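Local atomic coordinates of mannan endo-1,4-beta-mannosidase (Cryptopygus antarcticus, PDB entry 4OOU), a protein that hydrolyses internal beta-1,4-mannosidic linkages in mannans, galactomannans and glucomannans, releasing short manno-oligosaccharides, mainly of two to four sugars. Residues A45-G50 against A59-A64; F53-Y58 against S102-K107; W83-G88 against V130-A135; W176-E181 against V238-W243. All coordinates share one frame; numbering follows the deposited sequence.

Contact 1 (A45-G50 against A59-A64); sequences AWRSYG and ASNGPA
Arg47 reaches from its loop across to Asn61 and Ala64 on helix 58-74. Its CB starts 3.9 Å from OD1 of Asn61, and CG comes to 3.2 Å from that same oxygen. With CG set opposite the backbone N (chi1 159°) and a bend at chi2, CD and NE pass Ala64, NE coming to 3.8 Å from Ala64 CB. The guanidinium then turns back: NH1 donates to Asn61 OD1 at 3.0 Å, a rather bent bond (136° at the hydrogen). OD1 sits at the guanidinium edge, in its plane, while the amide of Asn61 stands almost perpendicular to that plane, at 86°. Residues 45-50 belong to the loop that carries the chain of this TIM barrel from strand 35-43 to helix 58-74, so the contact ties that loop to the helix it leads into. A second donor from the loop reaches the same oxygen, Ser48 OG at 2.6 Å from Asn61 OD1. Replacing Asn61 with an alanine removes the shared acceptor, which would probably leave Ser48 OG without its mate on the helix and the Arg47 guanidinium free to swing. On the amide's other side, ND2 makes a weak bond to the carbonyl of Gln57. Within the loop, Asp52 receives the backbone N-H groups of Arg47 and Ser48 on its two carboxylate oxygens.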
loop_
_atom_site.group_PDB
_atom_site.type_symbol
_atom_site.label_atom_id
_atom_site.label_comp_id
_atom_site.label_asym_id
_atom_site.label_seq_id
_atom_site.Cartn_x
_atom_site.Cartn_y
_atom_site.Cartn_z
ATOM N N ALA A 45 6.675 -1.709 -9.018
ATOM C CA ALA A 45 5.318 -1.312 -8.603
ATOM C C ALA A 45 4.534 -0.895 -9.842
ATOM O O ALA A 45 3.359 -0.527 -9.750
ATOM C CB ALA A 45 5.385 -0.135 -7.627
ATOM N N TRP A 46 5.215 -0.897 -10.990
ATOM C CA TRP A 46 4.580 -0.647 -12.273
ATOM C C TRP A 46 5.428 -1.275 -13.377
ATOM O O TRP A 46 6.494 -1.818 -13.131
ATOM C CB TRP A 46 4.400 0.852 -12.483
ATOM C CG TRP A 46 5.678 1.596 -12.410
ATOM C CD1 TRP A 46 6.601 1.724 -13.406
ATOM C CD2 TRP A 46 6.207 2.284 -11.278
ATOM N NE1 TRP A 46 7.665 2.467 -12.971
ATOM C CE2 TRP A 46 7.452 2.830 -11.666
ATOM C CE3 TRP A 46 5.750 2.509 -9.970
ATOM C CZ2 TRP A 46 8.259 3.581 -10.789
ATOM C CZ3 TRP A 46 6.549 3.283 -9.100
ATOM C CH2 TRP A 46 7.788 3.808 -9.528
ATOM N N ARG A 47 4.920 -1.254 -14.586
ATOM C CA ARG A 47 5.722 -1.574 -15.758
ATOM C C ARG A 47 5.872 -0.242 -16.497
ATOM O O ARG A 47 6.972 0.253 -16.706
ATOM C CB ARG A 47 4.998 -2.665 -16.562
ATOM C CG ARG A 47 5.378 -2.806 -18.025
ATOM C CD ARG A 47 6.847 -3.103 -18.242
ATOM N NE ARG A 47 7.192 -3.720 -19.544
ATOM C CZ ARG A 47 6.589 -3.531 -20.736
ATOM N NH1 ARG A 47 5.536 -2.714 -20.934
ATOM N NH2 ARG A 47 7.060 -4.196 -21.780
ATOM N N SER A 48 4.728 0.346 -16.810
ATOM C CA SER A 48 4.624 1.720 -17.244
ATOM C C SER A 48 3.931 2.627 -16.205
ATOM O O SER A 48 2.767 2.383 -15.831
ATOM C CB SER A 48 3.863 1.769 -18.561
ATOM O OG SER A 48 4.513 0.976 -19.517
ATOM N N TYR A 49 4.644 3.681 -15.786
ATOM C CA TYR A 49 4.308 4.448 -14.564
ATOM C C TYR A 49 3.016 5.196 -14.653
ATOM O O TYR A 49 2.976 6.277 -15.185
ATOM C CB TYR A 49 5.454 5.431 -14.246
ATOM C CG TYR A 49 5.279 6.343 -13.031
ATOM C CD1 TYR A 49 5.309 5.836 -11.717
ATOM C CD2 TYR A 49 5.148 7.728 -13.194
ATOM C CE1 TYR A 49 5.175 6.686 -10.609
ATOM C CE2 TYR A 49 5.042 8.570 -12.095
ATOM C CZ TYR A 49 5.039 8.063 -10.804
ATOM O OH TYR A 49 4.900 8.941 -9.725
ATOM N N GLY A 50 1.941 4.622 -14.148
ATOM C CA GLY A 50 0.654 5.304 -14.203
ATOM C C GLY A 50 -0.160 5.003 -15.443
ATOM O O GLY A 50 -1.335 5.386 -15.482
ATOM N N ALA A 59 -2.976 -4.117 -22.632
ATOM C CA ALA A 59 -2.554 -5.067 -23.691
ATOM C C ALA A 59 -1.038 -5.071 -23.879
ATOM O O ALA A 59 -0.456 -6.071 -24.273
ATOM C CB ALA A 59 -3.245 -4.773 -25.021
ATOM N N SER A 60 -0.399 -3.955 -23.571
ATOM C CA SER A 60 1.040 -3.843 -23.745
ATOM C C SER A 60 1.755 -4.252 -22.477
ATOM O O SER A 60 2.725 -5.021 -22.469
ATOM C CB SER A 60 1.379 -2.394 -24.038
ATOM O OG SER A 60 2.759 -2.209 -23.845
ATOM N N ASN A 61 1.241 -3.720 -21.384
ATOM C CA ASN A 61 1.847 -3.881 -20.065
ATOM C C ASN A 61 1.597 -5.257 -19.395
ATOM O O ASN A 61 2.514 -5.834 -18.815
ATOM C CB ASN A 61 1.386 -2.691 -19.178
ATOM C CG ASN A 61 1.993 -1.364 -19.630
ATOM O OD1 ASN A 61 3.190 -1.246 -19.703
ATOM N ND2 ASN A 61 1.171 -0.389 -19.952
ATOM N N GLY A 62 0.370 -5.772 -19.503
ATOM C CA GLY A 62 -0.067 -7.032 -18.867
ATOM C C GLY A 62 0.798 -8.278 -18.972
ATOM O O GLY A 62 1.026 -8.966 -17.991
ATOM N N PRO A 63 1.275 -8.608 -20.170
ATOM C CA PRO A 63 2.144 -9.795 -20.248
ATOM C C PRO A 63 3.398 -9.731 -19.372
ATOM O O PRO A 63 3.797 -10.751 -18.824
ATOM C CB PRO A 63 2.529 -9.849 -21.723
ATOM C CG PRO A 63 1.401 -9.152 -22.419
ATOM C CD PRO A 63 0.966 -8.053 -21.500
ATOM N N ALA A 64 4.010 -8.559 -19.233
ATOM C CA ALA A 64 5.197 -8.450 -18.390
ATOM C C ALA A 64 4.813 -8.648 -16.936
ATOM O O ALA A 64 5.550 -9.256 -16.172
ATOM C CB ALA A 64 5.907 -7.107 -18.559
#

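Contact 2 (F53-Y58 against S102-K107); sequences FGNGQY and STDSKK
Two tight turns face each other here: a type I' beta turn from Gly54 to Gln57, just ahead of helix 58-74, and a type I turn from Asp104 to Lys107, just ahead of helix 109-122. Each is closed by its own backbone bond, Gln57 N to Gly54 O at 2.8 Å and Lys107 N to Asp104 O at 2.7 Å. The peptide N of Asn55 donates almost straight (173°) to OD2 of Asp104 at 2.6 Å, meeting the carboxylate from above its plane. In return the Asn55 side chain reaches into the other turn. Its CG lies opposite its own carbonyl carbon (chi1 -68°), which turns the amide toward Ser105 and Lys106, where OD1 takes the N-H of Lys106 at 3.3 Å, long but straight and nearly along the C=O axis. Ser105 OG also donates to Asn55 OD1, at 2.9 Å, from above the amide plane. On the amide's nitrogen side a water bridges the turns, accepting from Asn55 ND2 at 2.8 Å and from Ser105 N at 3.1 Å. Gly54 packs its bare CA against the Asp104 carboxylate, where a CB would be tight against Asp104 CB. Asp104 OD1 meanwhile receives the N-H groups of Thr108 and Leu109. With peptide N-H groups from both sides of the contact turned on it, the largely buried carboxylate probably keeps its negative charge comfortably, and the same residue ties its own turn to the opposite one.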
loop_
_atom_site.group_PDB
_atom_site.type_symbol
_atom_site.label_atom_id
_atom_site.label_comp_id
_atom_site.label_asym_id
_atom_site.label_seq_id
_atom_site.Cartn_x
_atom_site.Cartn_y
_atom_site.Cartn_z
ATOM N N PHE A 53 -2.816 0.252 -16.463
ATOM C CA PHE A 53 -4.222 0.005 -16.669
ATOM C C PHE A 53 -4.975 1.255 -17.182
ATOM O O PHE A 53 -4.638 2.404 -16.811
ATOM C CB PHE A 53 -4.826 -0.370 -15.342
ATOM C CG PHE A 53 -4.020 -1.354 -14.562
ATOM C CD1 PHE A 53 -4.228 -2.719 -14.721
ATOM C CD2 PHE A 53 -3.077 -0.910 -13.637
ATOM C CE1 PHE A 53 -3.494 -3.619 -13.983
ATOM C CE2 PHE A 53 -2.337 -1.805 -12.889
ATOM C CZ PHE A 53 -2.549 -3.166 -13.058
ATOM N N GLY A 54 -6.015 1.017 -17.990
ATOM C CA GLY A 54 -6.809 2.086 -18.606
ATOM C C GLY A 54 -6.347 2.387 -20.021
ATOM O O GLY A 54 -5.190 2.057 -20.379
ATOM N N ASN A 55 -7.234 3.009 -20.820
ATOM C CA ASN A 55 -6.914 3.489 -22.189
ATOM C C ASN A 55 -6.205 2.418 -23.003
ATOM O O ASN A 55 -5.183 2.654 -23.650
ATOM C CB ASN A 55 -6.087 4.781 -22.154
ATOM C CG ASN A 55 -6.880 5.979 -21.621
ATOM O OD1 ASN A 55 -8.110 5.938 -21.519
ATOM N ND2 ASN A 55 -6.173 7.065 -21.301
ATOM N N GLY A 56 -6.757 1.214 -22.916
ATOM C CA GLY A 56 -6.241 0.053 -23.589
ATOM C C GLY A 56 -4.769 -0.196 -23.433
ATOM O O GLY A 56 -4.177 -0.817 -24.308
ATOM N N GLN A 57 -4.175 0.260 -22.332
ATOM C CA GLN A 57 -2.697 0.195 -22.179
ATOM C C GLN A 57 -2.247 -1.121 -21.569
ATOM O O GLN A 57 -1.071 -1.451 -21.570
ATOM C CB GLN A 57 -2.170 1.363 -21.321
ATOM C CG GLN A 57 -2.398 2.743 -21.917
ATOM C CD GLN A 57 -1.671 2.970 -23.218
ATOM O OE1 GLN A 57 -0.584 2.429 -23.459
ATOM N NE2 GLN A 57 -2.254 3.798 -24.068
ATOM N N TYR A 58 -3.204 -1.870 -21.045
ATOM C CA TYR A 58 -2.924 -3.138 -20.401
ATOM C C TYR A 58 -2.516 -4.217 -21.384
ATOM O O TYR A 58 -1.790 -5.146 -21.002
ATOM C CB TYR A 58 -4.155 -3.565 -19.640
ATOM C CG TYR A 58 -4.035 -4.834 -18.838
ATOM C CD1 TYR A 58 -3.481 -4.829 -17.569
ATOM C CD2 TYR A 58 -4.525 -6.027 -19.314
ATOM C CE1 TYR A 58 -3.404 -5.989 -16.810
ATOM C CE2 TYR A 58 -4.439 -7.181 -18.562
ATOM C CZ TYR A 58 -3.880 -7.157 -17.306
ATOM O OH TYR A 58 -3.807 -8.310 -16.540
ATOM N N SER A 102 -15.077 9.500 -15.164
ATOM C CA SER A 102 -14.989 8.053 -15.194
ATOM C C SER A 102 -13.605 7.501 -14.838
ATOM O O SER A 102 -12.664 8.187 -14.385
ATOM C CB SER A 102 -15.427 7.547 -16.572
ATOM O OG SER A 102 -14.895 8.358 -17.586
ATOM N N THR A 103 -13.521 6.219 -15.073
ATOM C CA THR A 103 -12.425 5.428 -14.673
ATOM C C THR A 103 -11.260 5.799 -15.631
ATOM O O THR A 103 -10.190 6.205 -15.209
ATOM C CB THR A 103 -12.954 3.962 -14.662
ATOM O OG1 THR A 103 -12.718 3.331 -13.388
ATOM C CG2 THR A 103 -12.450 3.154 -15.817
ATOM N N ASP A 104 -11.499 5.749 -16.924
ATOM C CA ASP A 104 -10.503 6.181 -17.888
ATOM C C ASP A 104 -11.287 6.421 -19.175
ATOM O O ASP A 104 -12.396 5.895 -19.305
ATOM C CB ASP A 104 -9.430 5.122 -18.044
ATOM C CG ASP A 104 -9.937 3.841 -18.661
ATOM O OD1 ASP A 104 -10.705 3.127 -17.997
ATOM O OD2 ASP A 104 -9.536 3.515 -19.800
ATOM N N SER A 105 -10.782 7.237 -20.097
ATOM C CA SER A 105 -11.631 7.696 -21.203
ATOM C C SER A 105 -12.129 6.524 -22.055
ATOM O O SER A 105 -13.315 6.500 -22.428
ATOM C CB SER A 105 -10.933 8.746 -22.062
ATOM O OG SER A 105 -9.591 8.367 -22.268
ATOM N N LYS A 106 -11.246 5.552 -22.324
ATOM C CA LYS A 106 -11.650 4.280 -22.987
ATOM C C LYS A 106 -12.477 3.317 -22.095
ATOM O O LYS A 106 -12.882 2.284 -22.591
ATOM C CB LYS A 106 -10.429 3.505 -23.535
ATOM C CG LYS A 106 -9.976 3.830 -24.957
ATOM C CD LYS A 106 -9.092 5.089 -25.007
ATOM C CE LYS A 106 -8.698 5.535 -26.419
ATOM N NZ LYS A 106 -7.501 4.813 -26.932
ATOM N N LYS A 107 -12.688 3.629 -20.807
ATOM C CA LYS A 107 -13.438 2.759 -19.885
ATOM C C LYS A 107 -12.972 1.294 -19.916
ATOM O O LYS A 107 -13.759 0.344 -19.986
ATOM C CB LYS A 107 -14.952 2.825 -20.153
ATOM C CG LYS A 107 -15.637 4.098 -19.700
ATOM C CD LYS A 107 -17.138 4.025 -19.974
ATOM C CE LYS A 107 -17.707 5.405 -20.288
ATOM N NZ LYS A 107 -18.879 5.790 -19.444
HETATM O O HOH W 1 -7.943 8.215 -19.517
#

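Contact 3 (W83-G88 against V130-A135); sequences WVHVEG and VLFNGA
The carbonyl oxygen of Leu131 is shared by two successive N-H groups of the opposite strand: His85 N reaches it at 2.9 Å in a weak, bent bond, and Val86 N at 3.2 Å. This doubling marks a beta bulge between neighbouring parallel strands of the TIM barrel, 79-86 and 126-133, where the first turns a corner and the register slips by one residue. Before the bulge Val84 N bonds to Val130 O at 2.9 Å; beyond it Asn133 N donates nearly straight (172°) to Val86 O at 3.1 Å. A water fills the kink, accepting from Val86 N at 2.9 Å and donating to Val130 O at 2.8 Å. On one side of the strands the Trp83 indole lies alongside Val130, pointing the same way, and its far ring meets the amide of Asn133 obliquely, CZ3 being 3.5 Å from CG of Asn133 with the planes 55° apart. Trp83 binds substrate, and Trp46 meets its ring edge-to-face. With the indole cut back to an alanine here, the Asn133 amide and the Trp46 ring are likely to lose the surface they lean on and the substrate one of its binding side chains. Chi1 of His85, -51°, swings the imidazole beside its own backbone N, and this puts CD2 over one face of Phe132 near the rim, 3.4 Å from CZ, while NE2 bonds to Tyr155 OH. At the corner the shared Leu131 carbonyl and the water thus take up N-H groups that regular strand pairing would not reach, though the His85 bond is weak.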
loop_
_atom_site.group_PDB
_atom_site.type_symbol
_atom_site.label_atom_id
_atom_site.label_comp_id
_atom_site.label_asym_id
_atom_site.label_seq_id
_atom_site.Cartn_x
_atom_site.Cartn_y
_atom_site.Cartn_z
ATOM N N TRP A 83 0.702 -0.227 -8.520
ATOM C CA TRP A 83 0.186 1.131 -8.500
ATOM C C TRP A 83 -0.820 1.349 -9.637
ATOM O O TRP A 83 -0.639 0.821 -10.734
ATOM C CB TRP A 83 1.364 2.101 -8.621
ATOM C CG TRP A 83 2.254 2.211 -7.399
ATOM C CD1 TRP A 83 2.476 1.270 -6.431
ATOM C CD2 TRP A 83 3.054 3.331 -7.040
ATOM N NE1 TRP A 83 3.333 1.752 -5.488
ATOM C CE2 TRP A 83 3.707 3.011 -5.843
ATOM C CE3 TRP A 83 3.268 4.580 -7.613
ATOM C CZ2 TRP A 83 4.546 3.893 -5.209
ATOM C CZ3 TRP A 83 4.099 5.459 -6.984
ATOM C CH2 TRP A 83 4.732 5.118 -5.799
ATOM N N VAL A 84 -1.872 2.131 -9.366
ATOM C CA VAL A 84 -2.981 2.341 -10.320
ATOM C C VAL A 84 -3.143 3.780 -10.865
ATOM O O VAL A 84 -2.673 4.075 -11.974
ATOM C CB VAL A 84 -4.337 1.813 -9.770
ATOM C CG1 VAL A 84 -5.364 1.730 -10.907
ATOM C CG2 VAL A 84 -4.153 0.441 -9.138
ATOM N N HIS A 85 -3.833 4.671 -10.162
ATOM C CA HIS A 85 -3.979 6.014 -10.725
ATOM C C HIS A 85 -2.610 6.728 -10.825
ATOM O O HIS A 85 -2.285 7.327 -11.868
ATOM C CB HIS A 85 -4.951 6.873 -9.928
ATOM C CG HIS A 85 -6.260 6.217 -9.683
ATOM N ND1 HIS A 85 -6.827 5.341 -10.581
ATOM C CD2 HIS A 85 -7.119 6.307 -8.644
ATOM C CE1 HIS A 85 -7.968 4.888 -10.088
ATOM N NE2 HIS A 85 -8.173 5.472 -8.920
ATOM N N VAL A 86 -1.822 6.635 -9.754
ATOM C CA VAL A 86 -0.481 7.259 -9.696
ATOM C C VAL A 86 -0.607 8.786 -9.722
ATOM O O VAL A 86 -0.920 9.374 -8.689
ATOM C CB VAL A 86 0.482 6.702 -10.782
ATOM C CG1 VAL A 86 1.908 7.193 -10.586
ATOM C CG2 VAL A 86 0.468 5.174 -10.757
ATOM N N GLU A 87 -0.409 9.420 -10.871
ATOM C CA GLU A 87 -0.406 10.886 -10.974
ATOM C C GLU A 87 -1.395 11.299 -12.042
ATOM O O GLU A 87 -1.179 12.256 -12.745
ATOM C CB GLU A 87 1.015 11.446 -11.313
ATOM C CG GLU A 87 2.025 11.362 -10.189
ATOM C CD GLU A 87 3.349 12.080 -10.502
ATOM O OE1 GLU A 87 4.352 11.387 -10.735
ATOM O OE2 GLU A 87 3.432 13.332 -10.513
ATOM N N GLY A 88 -2.485 10.566 -12.178
ATOM C CA GLY A 88 -3.522 10.904 -13.154
ATOM C C GLY A 88 -3.166 10.715 -14.615
ATOM O O GLY A 88 -3.870 11.200 -15.488
ATOM N N VAL A 130 -2.520 0.155 -5.146
ATOM C CA VAL A 130 -2.342 1.489 -4.560
ATOM C C VAL A 130 -2.930 2.552 -5.472
ATOM O O VAL A 130 -2.582 2.651 -6.654
ATOM C CB VAL A 130 -0.913 1.772 -4.020
ATOM C CG1 VAL A 130 0.117 1.051 -4.793
ATOM C CG2 VAL A 130 -0.578 3.263 -3.983
ATOM N N LEU A 131 -3.859 3.325 -4.898
ATOM C CA LEU A 131 -4.690 4.241 -5.654
ATOM C C LEU A 131 -3.910 5.419 -6.197
ATOM O O LEU A 131 -3.743 5.526 -7.408
ATOM C CB LEU A 131 -5.866 4.714 -4.794
ATOM C CG LEU A 131 -7.219 4.051 -5.082
ATOM C CD1 LEU A 131 -7.076 2.641 -5.567
ATOM C CD2 LEU A 131 -8.111 4.107 -3.866
ATOM N N PHE A 132 -3.416 6.283 -5.312
ATOM C CA PHE A 132 -2.645 7.453 -5.730
ATOM C C PHE A 132 -1.265 7.519 -5.150
ATOM O O PHE A 132 -0.980 6.995 -4.084
ATOM C CB PHE A 132 -3.349 8.730 -5.308
ATOM C CG PHE A 132 -4.724 8.875 -5.882
ATOM C CD1 PHE A 132 -4.908 9.396 -7.146
ATOM C CD2 PHE A 132 -5.831 8.533 -5.145
ATOM C CE1 PHE A 132 -6.194 9.540 -7.664
ATOM C CE2 PHE A 132 -7.113 8.697 -5.636
ATOM C CZ PHE A 132 -7.296 9.189 -6.901
ATOM N N ASN A 133 -0.414 8.243 -5.831
ATOM C CA ASN A 133 0.893 8.577 -5.263
ATOM C C ASN A 133 0.782 9.831 -4.415
ATOM O O ASN A 133 0.104 10.741 -4.827
ATOM C CB ASN A 133 1.868 8.821 -6.389
ATOM C CG ASN A 133 3.314 8.683 -5.974
ATOM O OD1 ASN A 133 4.208 9.063 -6.748
ATOM N ND2 ASN A 133 3.584 8.123 -4.783
ATOM N N GLY A 134 1.419 9.860 -3.238
ATOM C CA GLY A 134 1.620 11.088 -2.465
ATOM C C GLY A 134 3.095 11.492 -2.391
ATOM O O GLY A 134 3.432 12.636 -2.045
ATOM N N ALA A 135 3.990 10.571 -2.707
ATOM C CA ALA A 135 5.435 10.898 -2.764
ATOM C C ALA A 135 5.662 12.065 -3.728
ATOM O O ALA A 135 6.222 13.087 -3.378
ATOM C CB ALA A 135 6.260 9.673 -3.197
HETATM O O HOH W 2 -1.112 4.953 -7.441
#

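Contact 4 (W176-E181 against V238-W243); sequences WEVLNE and VTVGSW
Val238 sets its CG1 against CG2 of Val178, 3.6 Å away, on the side of the strands where helix 215-232 packs. Thr239 N donates to Trp176 O at 2.9 Å, in the carbonyl plane, and Thr239 O takes the N-H of Val178 at 3.1 Å; these bonds make the regular parallel pairing of barrel strands 173-177 and 238-241. The methyl CG2 of Thr239 lies 3.6 Å from Glu177 CB, while its hydroxyl turns to Phe276 O. At Val240 the neighbouring chain, 176-181, bulges and the register slips by one; CG1 rests on the Leu179 carbonyl. Gly241 resumes the pairing, its O accepting from Glu181 N at 2.7 Å. Extended from a CG anti to its backbone N (chi1 180°), Glu177 carries OE2 along the strands to Gly241, where a CB would collide with it, and to its salt bridge with Arg81. Past Ser242, whose hydroxyl bonds to Glu183, substrate-binding Trp243 brings CB to 3.5 Å from Glu181 CD, its ring plane 74° from the carboxylate. The Gly241 bond holds the backbone of Glu181, probably the proton donor/acceptor, while His280 and a water shared with Trp243 O grip OE2, consistent with a carboxylate fixed near Glu312, the probable nucleophile.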
loop_
_atom_site.group_PDB
_atom_site.type_symbol
_atom_site.label_atom_id
_atom_site.label_comp_id
_atom_site.label_asym_id
_atom_site.label_seq_id
_atom_site.Cartn_x
_atom_site.Cartn_y
_atom_site.Cartn_z
ATOM N N TRP A 176 -6.678 -2.392 -0.578
ATOM C CA TRP A 176 -6.550 -1.135 -1.319
ATOM C C TRP A 176 -5.679 -0.201 -0.513
ATOM O O TRP A 176 -5.830 -0.101 0.698
ATOM C CB TRP A 176 -7.915 -0.475 -1.512
ATOM C CG TRP A 176 -8.939 -1.379 -2.097
ATOM C CD1 TRP A 176 -9.583 -2.422 -1.472
ATOM C CD2 TRP A 176 -9.428 -1.349 -3.426
ATOM N NE1 TRP A 176 -10.441 -3.042 -2.341
ATOM C CE2 TRP A 176 -10.367 -2.407 -3.551
ATOM C CE3 TRP A 176 -9.156 -0.547 -4.536
ATOM C CZ2 TRP A 176 -11.067 -2.646 -4.732
ATOM C CZ3 TRP A 176 -9.828 -0.792 -5.703
ATOM C CH2 TRP A 176 -10.790 -1.831 -5.791
ATOM N N GLU A 177 -4.781 0.505 -1.182
ATOM C CA GLU A 177 -3.996 1.541 -0.525
ATOM C C GLU A 177 -4.343 2.897 -1.103
ATOM O O GLU A 177 -4.178 3.183 -2.299
ATOM C CB GLU A 177 -2.520 1.268 -0.668
ATOM C CG GLU A 177 -1.662 2.306 -0.012
ATOM C CD GLU A 177 -0.194 1.925 0.033
ATOM O OE1 GLU A 177 0.141 0.718 -0.118
ATOM O OE2 GLU A 177 0.612 2.877 0.216
ATOM N N VAL A 178 -4.806 3.761 -0.231
ATOM C CA VAL A 178 -5.335 5.028 -0.685
ATOM C C VAL A 178 -4.263 5.869 -1.280
ATOM O O VAL A 178 -4.416 6.406 -2.369
ATOM C CB VAL A 178 -5.959 5.842 0.459
ATOM C CG1 VAL A 178 -6.623 7.079 -0.109
ATOM C CG2 VAL A 178 -6.964 5.002 1.207
ATOM N N LEU A 179 -3.176 6.017 -0.543
ATOM C CA LEU A 179 -2.173 7.004 -0.916
ATOM C C LEU A 179 -0.815 6.508 -0.450
ATOM O O LEU A 179 -0.692 5.965 0.645
ATOM C CB LEU A 179 -2.536 8.330 -0.287
ATOM C CG LEU A 179 -1.655 9.533 -0.622
ATOM C CD1 LEU A 179 -1.725 9.904 -2.105
ATOM C CD2 LEU A 179 -2.058 10.714 0.250
ATOM N N ASN A 180 0.189 6.638 -1.310
ATOM C CA ASN A 180 1.533 6.141 -1.022
ATOM C C ASN A 180 2.398 7.325 -0.562
ATOM O O ASN A 180 2.401 8.385 -1.218
ATOM C CB ASN A 180 2.147 5.517 -2.279
ATOM C CG ASN A 180 3.669 5.299 -2.153
ATOM O OD1 ASN A 180 4.111 4.305 -1.565
ATOM N ND2 ASN A 180 4.467 6.230 -2.684
ATOM N N GLU A 181 3.125 7.149 0.533
ATOM C CA GLU A 181 4.003 8.203 1.067
ATOM C C GLU A 181 3.348 9.609 1.063
ATOM O O GLU A 181 3.786 10.539 0.380
ATOM C CB GLU A 181 5.385 8.174 0.366
ATOM C CG GLU A 181 6.020 6.778 0.433
ATOM C CD GLU A 181 7.531 6.730 0.190
ATOM O OE1 GLU A 181 8.140 7.717 -0.334
ATOM O OE2 GLU A 181 8.115 5.661 0.534
ATOM N N VAL A 238 -7.994 -1.723 3.943
ATOM C CA VAL A 238 -7.433 -0.481 3.457
ATOM C C VAL A 238 -6.190 -0.178 4.227
ATOM O O VAL A 238 -6.134 -0.473 5.438
ATOM C CB VAL A 238 -8.405 0.665 3.560
ATOM C CG1 VAL A 238 -7.792 1.901 2.929
ATOM C CG2 VAL A 238 -9.702 0.309 2.826
ATOM N N THR A 239 -5.196 0.384 3.517
ATOM C CA THR A 239 -3.964 0.833 4.125
ATOM C C THR A 239 -3.523 2.159 3.525
ATOM O O THR A 239 -4.143 2.722 2.625
ATOM C CB THR A 239 -2.840 -0.224 3.946
ATOM O OG1 THR A 239 -1.721 0.030 4.813
ATOM C CG2 THR A 239 -2.339 -0.238 2.544
ATOM N N VAL A 240 -2.442 2.645 4.105
ATOM C CA VAL A 240 -1.719 3.788 3.680
ATOM C C VAL A 240 -0.252 3.427 4.003
ATOM O O VAL A 240 0.028 2.886 5.080
ATOM C CB VAL A 240 -2.147 5.022 4.483
ATOM C CG1 VAL A 240 -1.203 6.193 4.242
ATOM C CG2 VAL A 240 -3.572 5.401 4.128
ATOM N N GLY A 241 0.659 3.691 3.070
ATOM C CA GLY A 241 2.065 3.310 3.231
ATOM C C GLY A 241 2.925 4.542 3.486
ATOM O O GLY A 241 3.240 5.291 2.557
ATOM N N SER A 242 3.264 4.778 4.744
ATOM C CA SER A 242 4.111 5.921 5.059
ATOM C C SER A 242 5.537 5.727 4.614
ATOM O O SER A 242 6.029 4.589 4.502
ATOM C CB SER A 242 4.085 6.252 6.539
ATOM O OG SER A 242 2.884 6.957 6.819
ATOM N N TRP A 243 6.204 6.850 4.380
ATOM C CA TRP A 243 7.593 6.812 3.908
ATOM C C TRP A 243 8.573 6.283 4.935
ATOM O O TRP A 243 9.624 5.825 4.557
ATOM C CB TRP A 243 8.015 8.175 3.350
ATOM C CG TRP A 243 9.085 8.953 3.995
ATOM C CD1 TRP A 243 10.365 9.154 3.508
ATOM C CD2 TRP A 243 8.960 9.794 5.143
ATOM N NE1 TRP A 243 11.045 10.045 4.322
ATOM C CE2 TRP A 243 10.207 10.455 5.323
ATOM C CE3 TRP A 243 7.925 10.053 6.040
ATOM C CZ2 TRP A 243 10.440 11.334 6.367
ATOM C CZ3 TRP A 243 8.166 10.929 7.095
ATOM C CH2 TRP A 243 9.424 11.557 7.247
HETATM O O HOH W 3 10.347 5.679 2.138
#

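How the contacts relate
Surface contact 1 and partly buried contact 2 share the stretch between strand 35-43 and helix 58-74, one fixing it to the start of that helix, the other to the turn before helix 109-122. Both turn on an asparagine side chain, with backbone N-H groups joining in at contact 2. Contacts 3 and 4 are buried in the barrel wall, where parallel strands pair by backbone bonds whose register slips at a bulge. They adjoin at strands 126-133 and 173-177, Leu131 N bonding to Glu177 O. Contact 1 reaches contact 3 through Tyr49 OH on Glu87; contact 4 touches neither contact 1 nor contact 2. Contact 3 holds substrate-binding Trp83; contact 4 holds substrate-binding Asn180 and Trp243 and the probable catalytic Glu181.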